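PDB 3TMA: tRNA (guanine(6)-N2)-methyltransferase from Thermus thermophilus, which catalyses the S-adenosyl-L-methionine-dependent methylation of guanosine at position 6 of tRNA(Phe) to N2-methylguanosine. Local coordinates for residues L191-L196 / A218-S223; G204-D209 / F270-R275; S229-G234 / S254-L259. One frame throughout, in Å; residues are numbered along the deposited sequence.

From the N terminus, the chain passes through the THUMP domain before reaching the catalytic Rossmann-fold domain, where all three contacts lie. Helix 189-198 opens contact 1 and strand 207-209 opens contact 2 before helix 216-225 closes contact 1, so these two cross. Strand 231-235 then opens contact 3, and residues 254-259 close it after one helical crossover. Only then do residues 270-275 close contact 2, which therefore encloses contact 3. Contacts 2 and 3 each join a pair of neighbours among four adjacent parallel strands, ordered 257-260, 231-235, 207-209, 275-278. Contact 1 pairs two helices, and the second packs on this sheet: Ala218 CB lies 3.8 Å from Ala233 CB.

Contact 1 of 3, residues L191-L196 / A218-S223; sequences LAQALL and ALEAAS
Gln193 and Glu220, with CA atoms 6.3 Å apart, face each other where the axes of helix segments 191-196 and 218-223 approach to 9.0 Å and cross at -59°. Both side chains start with CG anti to the backbone N and bend at chi2, which swings their polar ends together. Gln193 NE2 donates to Glu220 OE2 over a short 2.6 Å, and the angle of 147° at the hydrogen shows a moderately bent bond. It uses the anti lone pair of OE2, with the amide and carboxylate planes nearly perpendicular at 82°. Gln193 OE1 accepts from Arg197 NE and NE2 also bonds Thr224 OG1, consistent with the modelled orientation of the amide. Glu220 OE1 forms salt bridges with Arg71 and Arg177, consistent with an ionised carboxylate despite its burial. Closer to the backbones, Ala192 CB lies 3.8 Å from Glu220 CB. Leu196 is modelled in two conformers; in one of them CD1 lies 4.0 Å from Ala221 CB, so this apolar end is less certain. Ala192 also adjoins Thr216, an S-adenosyl-L-methionine-binding residue by similarity. Helix 216-225 in turn sets Ala218 against Val231 of strand 231-235, and Leu219 against helix 238-250.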
ATOM      1  N   LEU A 191      -0.619   1.805  -3.560  1.00 33.59           N
ATOM      2  CA  LEU A 191      -0.364   3.138  -4.065  1.00 36.43           C
ATOM      3  C   LEU A 191      -1.425   3.624  -5.048  1.00 34.62           C
ATOM      4  O   LEU A 191      -1.879   4.784  -4.965  1.00 35.27           O
ATOM      5  CB  LEU A 191       1.001   3.202  -4.733  1.00 39.20           C
ATOM      6  CG  LEU A 191       1.940   4.011  -3.847  1.00 49.68           C
ATOM      7  CD1 LEU A 191       3.357   3.941  -4.408  1.00 57.67           C
ATOM      8  CD2 LEU A 191       1.400   5.450  -3.814  1.00 48.54           C
ATOM      9  N   ALA A 192      -1.881   2.736  -5.919  1.00 33.05           N
ATOM     10  CA  ALA A 192      -3.005   3.051  -6.798  1.00 32.09           C
ATOM     11  C   ALA A 192      -4.289   3.425  -6.032  1.00 31.65           C
ATOM     12  O   ALA A 192      -4.984   4.397  -6.381  1.00 33.04           O
ATOM     13  CB  ALA A 192      -3.271   1.854  -7.747  1.00 31.36           C
ATOM     14  N   GLN A 193      -4.630   2.640  -5.019  1.00 30.29           N
ATOM     15  CA  GLN A 193      -5.814   2.938  -4.139  1.00 29.61           C
ATOM     16  C   GLN A 193      -5.653   4.300  -3.430  1.00 30.78           C
ATOM     17  O   GLN A 193      -6.615   5.091  -3.304  1.00 29.38           O
ATOM     18  CB  GLN A 193      -5.969   1.816  -3.081  1.00 31.09           C
ATOM     19  CG  GLN A 193      -7.078   2.061  -2.018  1.00 27.14           C
ATOM     20  CD  GLN A 193      -8.476   1.990  -2.617  1.00 35.82           C
ATOM     21  OE1 GLN A 193      -9.374   2.667  -2.143  1.00 36.99           O
ATOM     22  NE2 GLN A 193      -8.652   1.199  -3.682  1.00 28.92           N
ATOM     23  N   ALA A 194      -4.416   4.601  -2.997  1.00 31.85           N
ATOM     24  CA  ALA A 194      -4.139   5.913  -2.387  1.00 32.49           C
ATOM     25  C   ALA A 194      -4.348   7.075  -3.373  1.00 33.52           C
ATOM     26  O   ALA A 194      -4.918   8.116  -2.992  1.00 33.60           O
ATOM     27  CB  ALA A 194      -2.695   5.950  -1.833  1.00 32.79           C
ATOM     28  N   LEU A 195      -3.907   6.925  -4.634  1.00 32.70           N
ATOM     29  CA  LEU A 195      -4.181   8.001  -5.622  1.00 34.67           C
ATOM     30  C   LEU A 195      -5.689   8.229  -5.789  1.00 33.90           C
ATOM     31  O   LEU A 195      -6.168   9.382  -5.900  1.00 34.22           O
ATOM     32  CB  LEU A 195      -3.577   7.677  -7.009  1.00 35.81           C
ATOM     33  CG  LEU A 195      -2.048   7.619  -7.053  1.00 40.52           C
ATOM     34  CD1 LEU A 195      -1.560   7.204  -8.467  1.00 41.26           C
ATOM     35  CD2 LEU A 195      -1.473   8.999  -6.646  1.00 35.24           C
ATOM     36  N   LEU A 196      -6.420   7.123  -5.894  1.00 32.16           N
ATOM     37  CA  LEU A 196      -7.878   7.137  -5.974  0.50 32.37           C
ATOM     38  C   LEU A 196      -8.516   7.964  -4.839  1.00 33.98           C
ATOM     39  O   LEU A 196      -9.348   8.837  -5.066  1.00 33.84           O
ATOM     40  CB  LEU A 196      -8.342   5.695  -5.876  0.50 31.50           C
ATOM     41  CG  LEU A 196      -9.655   5.219  -6.441  0.50 33.40           C
ATOM     42  CD1 LEU A 196      -9.825   5.630  -7.901  0.50 31.30           C
ATOM     43  CD2 LEU A 196      -9.657   3.709  -6.288  0.50 33.80           C
ATOM     44  N   ALA A 218      -5.837   1.339 -13.408  1.00 22.95           N
ATOM     45  CA  ALA A 218      -7.177   1.113 -13.976  1.00 22.53           C
ATOM     46  C   ALA A 218      -7.944  -0.012 -13.269  1.00 23.14           C
ATOM     47  O   ALA A 218      -9.154   0.114 -13.032  1.00 22.89           O
ATOM     48  CB  ALA A 218      -7.107   0.823 -15.523  1.00 23.06           C
ATOM     49  N   LEU A 219      -7.254  -1.115 -12.956  1.00 22.31           N
ATOM     50  CA  LEU A 219      -7.910  -2.256 -12.351  1.00 24.28           C
ATOM     51  C   LEU A 219      -8.298  -1.882 -10.932  1.00 24.09           C
ATOM     52  O   LEU A 219      -9.373  -2.275 -10.478  1.00 24.90           O
ATOM     53  CB  LEU A 219      -6.943  -3.484 -12.325  1.00 26.26           C
ATOM     54  CG  LEU A 219      -6.476  -3.975 -13.718  1.00 31.95           C
ATOM     55  CD1 LEU A 219      -5.257  -4.926 -13.613  1.00 32.90           C
ATOM     56  CD2 LEU A 219      -7.620  -4.680 -14.435  1.00 33.26           C
ATOM     57  N   GLU A 220      -7.385  -1.226 -10.182  1.00 21.49           N
ATOM     58  CA  GLU A 220      -7.723  -0.776  -8.822  1.00 23.50           C
ATOM     59  C   GLU A 220      -8.954   0.144  -8.799  1.00 24.03           C
ATOM     60  O   GLU A 220      -9.891  -0.019  -7.952  1.00 26.00           O
ATOM     61  CB  GLU A 220      -6.527  -0.120  -8.129  1.00 23.68           C
ATOM     62  CG  GLU A 220      -6.792   0.225  -6.632  1.00 27.06           C
ATOM     63  CD  GLU A 220      -6.894  -1.026  -5.688  1.00 34.12           C
ATOM     64  OE1 GLU A 220      -6.573  -2.162  -6.097  1.00 34.07           O
ATOM     65  OE2 GLU A 220      -7.317  -0.860  -4.533  1.00 31.28           O
ATOM     66  N   ALA A 221      -8.974   1.094  -9.730  1.00 21.76           N
ATOM     67  CA  ALA A 221     -10.098   2.007  -9.857  1.00 22.18           C
ATOM     68  C   ALA A 221     -11.415   1.240 -10.181  1.00 23.13           C
ATOM     69  O   ALA A 221     -12.464   1.486  -9.570  1.00 23.96           O
ATOM     70  CB  ALA A 221      -9.804   3.027 -10.978  1.00 22.34           C
ATOM     71  N   ALA A 222     -11.376   0.376 -11.197  1.00 22.03           N
ATOM     72  CA  ALA A 222     -12.592  -0.377 -11.612  1.00 24.13           C
ATOM     73  C   ALA A 222     -13.097  -1.260 -10.486  1.00 26.09           C
ATOM     74  O   ALA A 222     -14.296  -1.262 -10.178  1.00 25.62           O
ATOM     75  CB  ALA A 222     -12.333  -1.221 -12.867  1.00 22.95           C
ATOM     76  N   SER A 223     -12.169  -1.930  -9.803  1.00 26.50           N
ATOM     77  CA  SER A 223     -12.522  -2.857  -8.736  0.50 27.15           C
ATOM     78  C   SER A 223     -13.147  -2.098  -7.560  1.00 29.77           C
ATOM     79  O   SER A 223     -14.056  -2.592  -6.914  1.00 30.69           O
ATOM     80  CB  SER A 223     -11.274  -3.629  -8.291  0.50 28.75           C
ATOM     81  OG  SER A 223     -11.466  -4.271  -7.040  0.50 27.75           O
TER

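Contact 2 of 3, residues G204-D209 / F270-R275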
ATOM      1  N   GLY A 204     -19.485   6.385  -9.965  1.00 32.76           N
ATOM      2  CA  GLY A 204     -20.247   7.222 -10.890  1.00 35.57           C
ATOM      3  C   GLY A 204     -19.340   8.216 -11.640  1.00 35.67           C
ATOM      4  O   GLY A 204     -19.731   8.707 -12.671  1.00 36.12           O
ATOM      5  N   MET A 205     -18.161   8.549 -11.085  1.00 32.05           N
ATOM      6  CA  MET A 205     -17.216   9.458 -11.738  1.00 29.55           C
ATOM      7  C   MET A 205     -16.437   8.778 -12.849  1.00 27.74           C
ATOM      8  O   MET A 205     -16.210   7.558 -12.827  1.00 27.64           O
ATOM      9  CB  MET A 205     -16.228  10.071 -10.740  1.00 27.88           C
ATOM     10  CG  MET A 205     -16.873  11.049  -9.779  1.00 33.09           C
ATOM     11  SD  MET A 205     -15.561  11.660  -8.693  1.00 35.27           S
ATOM     12  CE  MET A 205     -16.534  12.597  -7.510  1.00 41.51           C
ATOM     13  N   ARG A 206     -16.129   9.562 -13.882  1.00 27.65           N
ATOM     14  CA  ARG A 206     -15.303   9.115 -15.016  1.00 26.09           C
ATOM     15  C   ARG A 206     -13.843   9.214 -14.622  1.00 24.63           C
ATOM     16  O   ARG A 206     -13.397  10.263 -14.116  1.00 25.88           O
ATOM     17  CB  ARG A 206     -15.558  10.029 -16.239  1.00 26.27           C
ATOM     18  CG  ARG A 206     -17.021   9.953 -16.797  1.00 29.97           C
ATOM     19  CD  ARG A 206     -17.350  11.225 -17.637  1.00 32.45           C
ATOM     20  NE  ARG A 206     -17.246  12.437 -16.827  1.00 32.80           N
ATOM     21  CZ  ARG A 206     -17.339  13.676 -17.295  1.00 36.67           C
ATOM     22  NH1 ARG A 206     -17.246  14.720 -16.466  1.00 36.26           N
ATOM     23  NH2 ARG A 206     -17.600  13.873 -18.580  1.00 35.26           N
ATOM     24  N   VAL A 207     -13.056   8.178 -14.896  1.00 22.79           N
ATOM     25  CA  VAL A 207     -11.672   8.174 -14.378  1.00 23.98           C
ATOM     26  C   VAL A 207     -10.753   7.834 -15.534  1.00 24.61           C
ATOM     27  O   VAL A 207     -11.107   6.937 -16.339  1.00 25.26           O
ATOM     28  CB  VAL A 207     -11.495   7.067 -13.303  1.00 26.25           C
ATOM     29  CG1 VAL A 207      -9.982   6.916 -12.908  1.00 28.80           C
ATOM     30  CG2 VAL A 207     -12.328   7.403 -12.085  1.00 25.76           C
ATOM     31  N   LEU A 208      -9.615   8.537 -15.652  1.00 20.94           N
ATOM     32  CA  LEU A 208      -8.627   8.197 -16.692  1.00 23.00           C
ATOM     33  C   LEU A 208      -7.296   7.802 -16.048  1.00 25.86           C
ATOM     34  O   LEU A 208      -6.794   8.511 -15.166  1.00 24.90           O
ATOM     35  CB  LEU A 208      -8.395   9.368 -17.658  1.00 22.63           C
ATOM     36  CG  LEU A 208      -7.144   9.321 -18.566  1.00 26.60           C
ATOM     37  CD1 LEU A 208      -7.292   8.205 -19.651  1.00 23.29           C
ATOM     38  CD2 LEU A 208      -6.924  10.731 -19.211  1.00 27.79           C
ATOM     39  N   ASP A 209      -6.721   6.694 -16.525  1.00 26.72           N
ATOM     40  CA  ASP A 209      -5.323   6.276 -16.177  1.00 27.16           C
ATOM     41  C   ASP A 209      -4.405   6.490 -17.419  1.00 26.37           C
ATOM     42  O   ASP A 209      -4.373   5.658 -18.331  1.00 28.70           O
ATOM     43  CB  ASP A 209      -5.390   4.806 -15.769  1.00 26.05           C
ATOM     44  CG  ASP A 209      -4.013   4.174 -15.546  1.00 38.44           C
ATOM     45  OD1 ASP A 209      -2.980   4.915 -15.579  1.00 35.00           O
ATOM     46  OD2 ASP A 209      -3.986   2.917 -15.338  1.00 39.31           O
ATOM     47  N   PHE A 270      -9.112  10.492 -25.654  1.00 33.05           N
ATOM     48  CA  PHE A 270     -10.056  10.370 -24.534  1.00 32.49           C
ATOM     49  C   PHE A 270     -10.994  11.554 -24.442  1.00 33.17           C
ATOM     50  O   PHE A 270     -10.571  12.680 -24.682  1.00 34.83           O
ATOM     51  CB  PHE A 270      -9.273  10.224 -23.187  1.00 27.80           C
ATOM     52  CG  PHE A 270      -8.379   8.994 -23.154  1.00 29.42           C
ATOM     53  CD1 PHE A 270      -8.955   7.711 -23.189  1.00 27.31           C
ATOM     54  CD2 PHE A 270      -6.993   9.116 -23.214  1.00 31.38           C
ATOM     55  CE1 PHE A 270      -8.168   6.558 -23.214  1.00 31.04           C
ATOM     56  CE2 PHE A 270      -6.165   7.961 -23.188  1.00 32.97           C
ATOM     57  CZ  PHE A 270      -6.772   6.670 -23.202  1.00 31.07           C
ATOM     58  N   PRO A 271     -12.202  11.330 -23.919  1.00 34.09           N
ATOM     59  CA  PRO A 271     -13.164  12.402 -23.697  1.00 34.36           C
ATOM     60  C   PRO A 271     -12.940  13.065 -22.336  1.00 32.51           C
ATOM     61  O   PRO A 271     -12.029  12.658 -21.568  1.00 28.62           O
ATOM     62  CB  PRO A 271     -14.507  11.660 -23.718  1.00 34.87           C
ATOM     63  CG  PRO A 271     -14.190  10.351 -23.085  1.00 35.21           C
ATOM     64  CD  PRO A 271     -12.766  10.004 -23.558  1.00 35.39           C
ATOM     65  N   GLU A 272     -13.769  14.052 -22.007  1.00 31.87           N
ATOM     66  CA  GLU A 272     -13.678  14.670 -20.676  1.00 32.82           C
ATOM     67  C   GLU A 272     -13.874  13.584 -19.582  1.00 31.72           C
ATOM     68  O   GLU A 272     -14.663  12.645 -19.775  1.00 29.77           O
ATOM     69  CB  GLU A 272     -14.768  15.712 -20.510  1.00 35.93           C
ATOM     70  CG  GLU A 272     -14.804  16.333 -19.101  1.00 39.75           C
ATOM     71  CD  GLU A 272     -15.899  17.383 -18.974  1.00 47.31           C
ATOM     72  OE1 GLU A 272     -17.079  17.013 -18.699  1.00 50.27           O
ATOM     73  OE2 GLU A 272     -15.575  18.571 -19.183  1.00 53.21           O
ATOM     74  N   VAL A 273     -13.197  13.746 -18.449  1.00 27.87           N
ATOM     75  CA  VAL A 273     -13.357  12.854 -17.304  1.00 27.74           C
ATOM     76  C   VAL A 273     -13.404  13.691 -16.010  1.00 28.15           C
ATOM     77  O   VAL A 273     -13.247  14.920 -16.063  1.00 28.36           O
ATOM     78  CB  VAL A 273     -12.177  11.801 -17.193  1.00 25.83           C
ATOM     79  CG1 VAL A 273     -12.143  10.863 -18.384  1.00 25.70           C
ATOM     80  CG2 VAL A 273     -10.847  12.497 -16.982  1.00 25.25           C
ATOM     81  N   ASP A 274     -13.619  13.046 -14.857  1.00 26.00           N
ATOM     82  CA  ASP A 274     -13.701  13.801 -13.595  1.00 26.06           C
ATOM     83  C   ASP A 274     -12.378  13.745 -12.837  1.00 24.58           C
ATOM     84  O   ASP A 274     -12.109  14.624 -12.032  1.00 23.85           O
ATOM     85  CB  ASP A 274     -14.801  13.239 -12.700  1.00 26.56           C
ATOM     86  CG  ASP A 274     -16.189  13.423 -13.309  1.00 32.70           C
ATOM     87  OD1 ASP A 274     -16.603  14.593 -13.424  1.00 37.07           O
ATOM     88  OD2 ASP A 274     -16.832  12.418 -13.700  1.00 30.93           O
ATOM     89  N   ARG A 275     -11.661  12.622 -12.984  1.00 22.75           N
ATOM     90  CA  ARG A 275     -10.476  12.331 -12.182  1.00 22.78           C
ATOM     91  C   ARG A 275      -9.428  11.699 -13.074  1.00 20.87           C
ATOM     92  O   ARG A 275      -9.746  10.841 -13.914  1.00 22.07           O
ATOM     93  CB  ARG A 275     -10.815  11.331 -11.034  1.00 23.53           C
ATOM     94  CG  ARG A 275     -11.854  11.833  -9.969  1.00 22.73           C
ATOM     95  CD  ARG A 275     -11.320  13.136  -9.306  1.00 30.00           C
ATOM     96  NE  ARG A 275     -12.195  13.574  -8.204  1.00 32.92           N
ATOM     97  CZ  ARG A 275     -13.157  14.477  -8.332  1.00 35.82           C
ATOM     98  NH1 ARG A 275     -13.399  15.056  -9.514  1.00 28.73           N
ATOM     99  NH2 ARG A 275     -13.869  14.817  -7.274  1.00 37.06           N
TER
HETATM  100  O   HOH W   1     -16.890  12.509 -21.027  1.00 24.54           O
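Arg206 runs along segment 270-275 and meets three consecutive residues, Glu272, Val273 and Asp274. Its CB lies 3.7 Å from Val273 CA, CG passes Asp274 OD2, and CD approaches Glu272 O. A turn about the CG-CD bond (chi3 -60°) then places the guanidinium so that one face lies against the backbone at Glu272 and Val273. NE donates to Asp274 OD2 at 3.2 Å while NH1 donates to Asp274 OD1 at 3.1 Å: a side-on, two-nitrogen grip that meets both oxygens from above the carboxylate plane. Arg206 NH1 and Arg206 NH2 converge end-on upon Glu272 OE1, with the two group planes 88° apart. A water links NH2 to Glu272 O. Asp274 OD2 also accepts from Arg206 N at 2.9 Å through its anti lone pair, so this salt-bridge network is anchored to the backbone too.

Parallel pairing follows at the strand start: Arg206 O receives both Asp274 N and Arg275 N, and Leu208 N donates to Arg275 O at 2.9 Å. Met205 SD sits over the centre of the Arg275 guanidinium. At the far end, Leu208 CD1 makes a CH-pi contact 3.6 Å from the Phe270 ring centroid, 8° off the normal. Strand 207-209 thus lies between strands 275-278 and 231-235, with Val207 packed on Leu225 of helix 216-225 and Val273 on Tyr232.

Contact 3 of 3, residues S229-G234 / S254-L259; sequences SPVYAG and SWIRFL
Ala233 CB touches the Phe258 ring obliquely, 3.6 Å from CD1, while Ile256 CG2 lies over one face of that ring, offset toward the rim. The Arg257 guanidinium carries Leu259 CD1 over one face. It stands 82° to the Tyr232 ring, and the closest contact between these two side chains is made by the methylene Arg257 CD, 3.9 Å from Tyr232 CE1. The Trp255 indole has waters at its edge, in plane. One accepts from NE1 at 3.0 Å and donates to Ser229 O at 2.8 Å. The torsion chi1 of 62°, with CG between the backbone N and carbonyl carbon, brings the indole edge up to this bridge. A second water accepts from Val231 N and donates to Trp255 O, continuing the link between the two segments before direct pairing begins.

Beyond the waters, the backbones form a parallel ladder. Arg257 N donates to Val231 O at 2.9 Å with an almost straight 178° angle, Ala233 N to Arg257 O at 3.0 Å, and Leu259 N to Ala233 O at 2.9 Å. Gly234 CA adds a CA-H...O contact with Leu259 O. Strand 231-235, helix 238-250 and strand 257-260 make one beta-alpha-beta unit of the Rossmann-fold domain, and strand 257-260 is outermost in its sheet.

The side chains divide by chemistry. Val231, Ala233, Ile256 and Phe258 form an apolar face packed on helices 216-225 and 238-250, with Phe258 close to Gly215, an S-adenosyl-L-methionine-binding residue by similarity. Tyr232, Arg257 and Leu259 occupy the other face, where Tyr232 and Leu259 also touch Phe270. Ser229 OG bonds Met205 O. Polar bonding across this contact is therefore carried by backbone groups, two waters and the indole N-H, whereas Val231, Tyr232, Ala233, Ile256, Arg257 and Phe258 meet through carbon.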
ATOM      1  N   SER A 229     -18.826   3.639 -12.909  1.00 31.32           N
ATOM      2  CA  SER A 229     -17.779   4.607 -13.268  1.00 29.47           C
ATOM      3  C   SER A 229     -17.113   4.153 -14.574  1.00 29.72           C
ATOM      4  O   SER A 229     -16.426   3.115 -14.589  1.00 29.37           O
ATOM      5  CB  SER A 229     -16.696   4.684 -12.181  1.00 27.45           C
ATOM      6  OG  SER A 229     -17.047   5.585 -11.136  1.00 29.90           O
ATOM      7  N   PRO A 230     -17.247   4.957 -15.644  1.00 29.80           N
ATOM      8  CA  PRO A 230     -16.425   4.718 -16.843  1.00 31.45           C
ATOM      9  C   PRO A 230     -14.911   4.864 -16.543  1.00 30.10           C
ATOM     10  O   PRO A 230     -14.505   5.809 -15.875  1.00 30.07           O
ATOM     11  CB  PRO A 230     -16.877   5.820 -17.809  1.00 32.81           C
ATOM     12  CG  PRO A 230     -18.333   6.195 -17.310  1.00 35.89           C
ATOM     13  CD  PRO A 230     -18.160   6.112 -15.799  1.00 30.42           C
ATOM     14  N   VAL A 231     -14.115   3.876 -16.936  1.00 30.08           N
ATOM     15  CA  VAL A 231     -12.651   3.903 -16.691  1.00 26.67           C
ATOM     16  C   VAL A 231     -11.942   3.825 -18.039  1.00 28.43           C
ATOM     17  O   VAL A 231     -12.256   2.946 -18.848  1.00 29.28           O
ATOM     18  CB  VAL A 231     -12.167   2.722 -15.834  1.00 25.77           C
ATOM     19  CG1 VAL A 231     -10.614   2.757 -15.691  1.00 25.46           C
ATOM     20  CG2 VAL A 231     -12.813   2.797 -14.454  1.00 25.93           C
ATOM     21  N   TYR A 232     -11.099   4.820 -18.316  1.00 25.03           N
ATOM     22  CA  TYR A 232     -10.340   4.920 -19.567  1.00 26.38           C
ATOM     23  C   TYR A 232      -8.867   4.727 -19.174  1.00 24.89           C
ATOM     24  O   TYR A 232      -8.456   5.163 -18.095  1.00 24.74           O
ATOM     25  CB  TYR A 232     -10.525   6.348 -20.162  1.00 25.16           C
ATOM     26  CG  TYR A 232     -11.962   6.654 -20.573  1.00 29.55           C
ATOM     27  CD1 TYR A 232     -12.411   6.372 -21.862  1.00 29.35           C
ATOM     28  CD2 TYR A 232     -12.848   7.292 -19.689  1.00 30.94           C
ATOM     29  CE1 TYR A 232     -13.751   6.650 -22.242  1.00 31.98           C
ATOM     30  CE2 TYR A 232     -14.152   7.610 -20.073  1.00 30.09           C
ATOM     31  CZ  TYR A 232     -14.603   7.259 -21.326  1.00 33.76           C
ATOM     32  OH  TYR A 232     -15.908   7.551 -21.652  1.00 35.96           O
ATOM     33  N   ALA A 233      -8.079   4.081 -20.028  1.00 24.63           N
ATOM     34  CA  ALA A 233      -6.716   3.783 -19.667  1.00 25.64           C
ATOM     35  C   ALA A 233      -5.918   3.740 -20.939  1.00 28.70           C
ATOM     36  O   ALA A 233      -6.351   3.131 -21.921  1.00 29.56           O
ATOM     37  CB  ALA A 233      -6.635   2.424 -18.946  1.00 24.67           C
ATOM     38  N   GLY A 234      -4.731   4.357 -20.928  1.00 28.24           N
ATOM     39  CA  GLY A 234      -3.991   4.488 -22.164  1.00 31.59           C
ATOM     40  C   GLY A 234      -2.537   4.135 -22.002  1.00 34.61           C
ATOM     41  O   GLY A 234      -1.948   4.329 -20.920  1.00 34.62           O
ATOM     42  N   SER A 254     -14.116  -6.098 -17.042  1.00 33.97           N
ATOM     43  CA  SER A 254     -13.990  -5.897 -18.451  1.00 37.88           C
ATOM     44  C   SER A 254     -14.569  -4.641 -19.041  1.00 36.30           C
ATOM     45  O   SER A 254     -14.409  -4.473 -20.200  1.00 37.57           O
ATOM     46  CB  SER A 254     -14.571  -7.069 -19.207  1.00 43.05           C
ATOM     47  OG  SER A 254     -13.962  -8.274 -18.878  1.00 52.34           O
ATOM     48  N   TRP A 255     -15.239  -3.787 -18.271  1.00 34.25           N
ATOM     49  CA  TRP A 255     -15.716  -2.564 -18.843  1.00 32.67           C
ATOM     50  C   TRP A 255     -14.613  -1.508 -19.013  1.00 30.61           C
ATOM     51  O   TRP A 255     -14.879  -0.508 -19.538  1.00 32.78           O
ATOM     52  CB  TRP A 255     -16.842  -2.013 -18.010  1.00 30.35           C
ATOM     53  CG  TRP A 255     -16.478  -1.670 -16.626  1.00 30.44           C
ATOM     54  CD1 TRP A 255     -16.020  -0.497 -16.165  1.00 28.20           C
ATOM     55  CD2 TRP A 255     -16.553  -2.531 -15.511  1.00 34.83           C
ATOM     56  NE1 TRP A 255     -15.826  -0.551 -14.835  1.00 31.54           N
ATOM     57  CE2 TRP A 255     -16.128  -1.806 -14.405  1.00 34.05           C
ATOM     58  CE3 TRP A 255     -16.947  -3.850 -15.337  1.00 37.94           C
ATOM     59  CZ2 TRP A 255     -16.093  -2.338 -13.154  1.00 29.90           C
ATOM     60  CZ3 TRP A 255     -16.906  -4.378 -14.091  1.00 36.59           C
ATOM     61  CH2 TRP A 255     -16.482  -3.631 -13.019  1.00 39.42           C
ATOM     62  N   ILE A 256     -13.402  -1.740 -18.545  1.00 29.16           N
ATOM     63  CA  ILE A 256     -12.331  -0.726 -18.714  1.00 27.65           C
ATOM     64  C   ILE A 256     -12.032  -0.564 -20.218  1.00 29.73           C
ATOM     65  O   ILE A 256     -11.878  -1.566 -20.923  1.00 29.32           O
ATOM     66  CB  ILE A 256     -11.045  -1.162 -18.024  1.00 27.25           C
ATOM     67  CG1 ILE A 256     -11.269  -1.228 -16.496  1.00 25.41           C
ATOM     68  CG2 ILE A 256      -9.905  -0.177 -18.362  1.00 24.73           C
ATOM     69  CD1 ILE A 256     -10.200  -2.129 -15.784  1.00 25.23           C
ATOM     70  N   ARG A 257     -11.917   0.683 -20.693  1.00 28.69           N
ATOM     71  CA  ARG A 257     -11.592   0.934 -22.092  1.00 29.00           C
ATOM     72  C   ARG A 257     -10.109   1.159 -22.157  1.00 30.14           C
ATOM     73  O   ARG A 257      -9.634   2.268 -21.812  1.00 28.14           O
ATOM     74  CB  ARG A 257     -12.333   2.178 -22.586  1.00 29.03           C
ATOM     75  CG  ARG A 257     -11.997   2.618 -24.055  1.00 35.18           C
ATOM     76  CD  ARG A 257     -13.038   3.659 -24.595  1.00 41.18           C
ATOM     77  NE  ARG A 257     -12.611   4.323 -25.836  1.00 43.19           N
ATOM     78  CZ  ARG A 257     -12.785   3.783 -27.047  1.00 49.85           C
ATOM     79  NH1 ARG A 257     -13.335   2.576 -27.170  1.00 42.49           N
ATOM     80  NH2 ARG A 257     -12.375   4.424 -28.132  1.00 47.18           N
ATOM     81  N   PHE A 258      -9.366   0.124 -22.558  1.00 31.01           N
ATOM     82  CA  PHE A 258      -7.909   0.250 -22.758  1.00 33.19           C
ATOM     83  C   PHE A 258      -7.634   0.656 -24.211  1.00 36.70           C
ATOM     84  O   PHE A 258      -8.092   0.003 -25.144  1.00 37.96           O
ATOM     85  CB  PHE A 258      -7.158  -1.066 -22.499  1.00 35.18           C
ATOM     86  CG  PHE A 258      -7.146  -1.504 -21.037  1.00 33.54           C
ATOM     87  CD1 PHE A 258      -6.237  -0.961 -20.147  1.00 29.04           C
ATOM     88  CD2 PHE A 258      -8.029  -2.474 -20.589  1.00 38.13           C
ATOM     89  CE1 PHE A 258      -6.197  -1.364 -18.797  1.00 33.00           C
ATOM     90  CE2 PHE A 258      -8.029  -2.882 -19.238  1.00 33.35           C
ATOM     91  CZ  PHE A 258      -7.127  -2.323 -18.342  1.00 31.16           C
ATOM     92  N   LEU A 259      -6.772   1.640 -24.398  1.00 34.77           N
ATOM     93  CA  LEU A 259      -6.562   2.195 -25.728  1.00 40.36           C
ATOM     94  C   LEU A 259      -5.085   2.503 -25.926  1.00 41.08           C
ATOM     95  O   LEU A 259      -4.404   2.948 -24.996  1.00 39.82           O
ATOM     96  CB  LEU A 259      -7.383   3.483 -25.817  1.00 39.05           C
ATOM     97  CG  LEU A 259      -8.166   3.957 -27.027  1.00 50.48           C
ATOM     98  CD1 LEU A 259      -9.123   2.875 -27.647  1.00 52.51           C
ATOM     99  CD2 LEU A 259      -8.914   5.243 -26.629  1.00 46.97           C
TER
HETATM  100  O   HOH W   2     -15.231   1.431 -12.698  1.00 27.90           O
HETATM  101  O   HOH W   3     -15.559   2.000 -18.796  1.00 24.63           O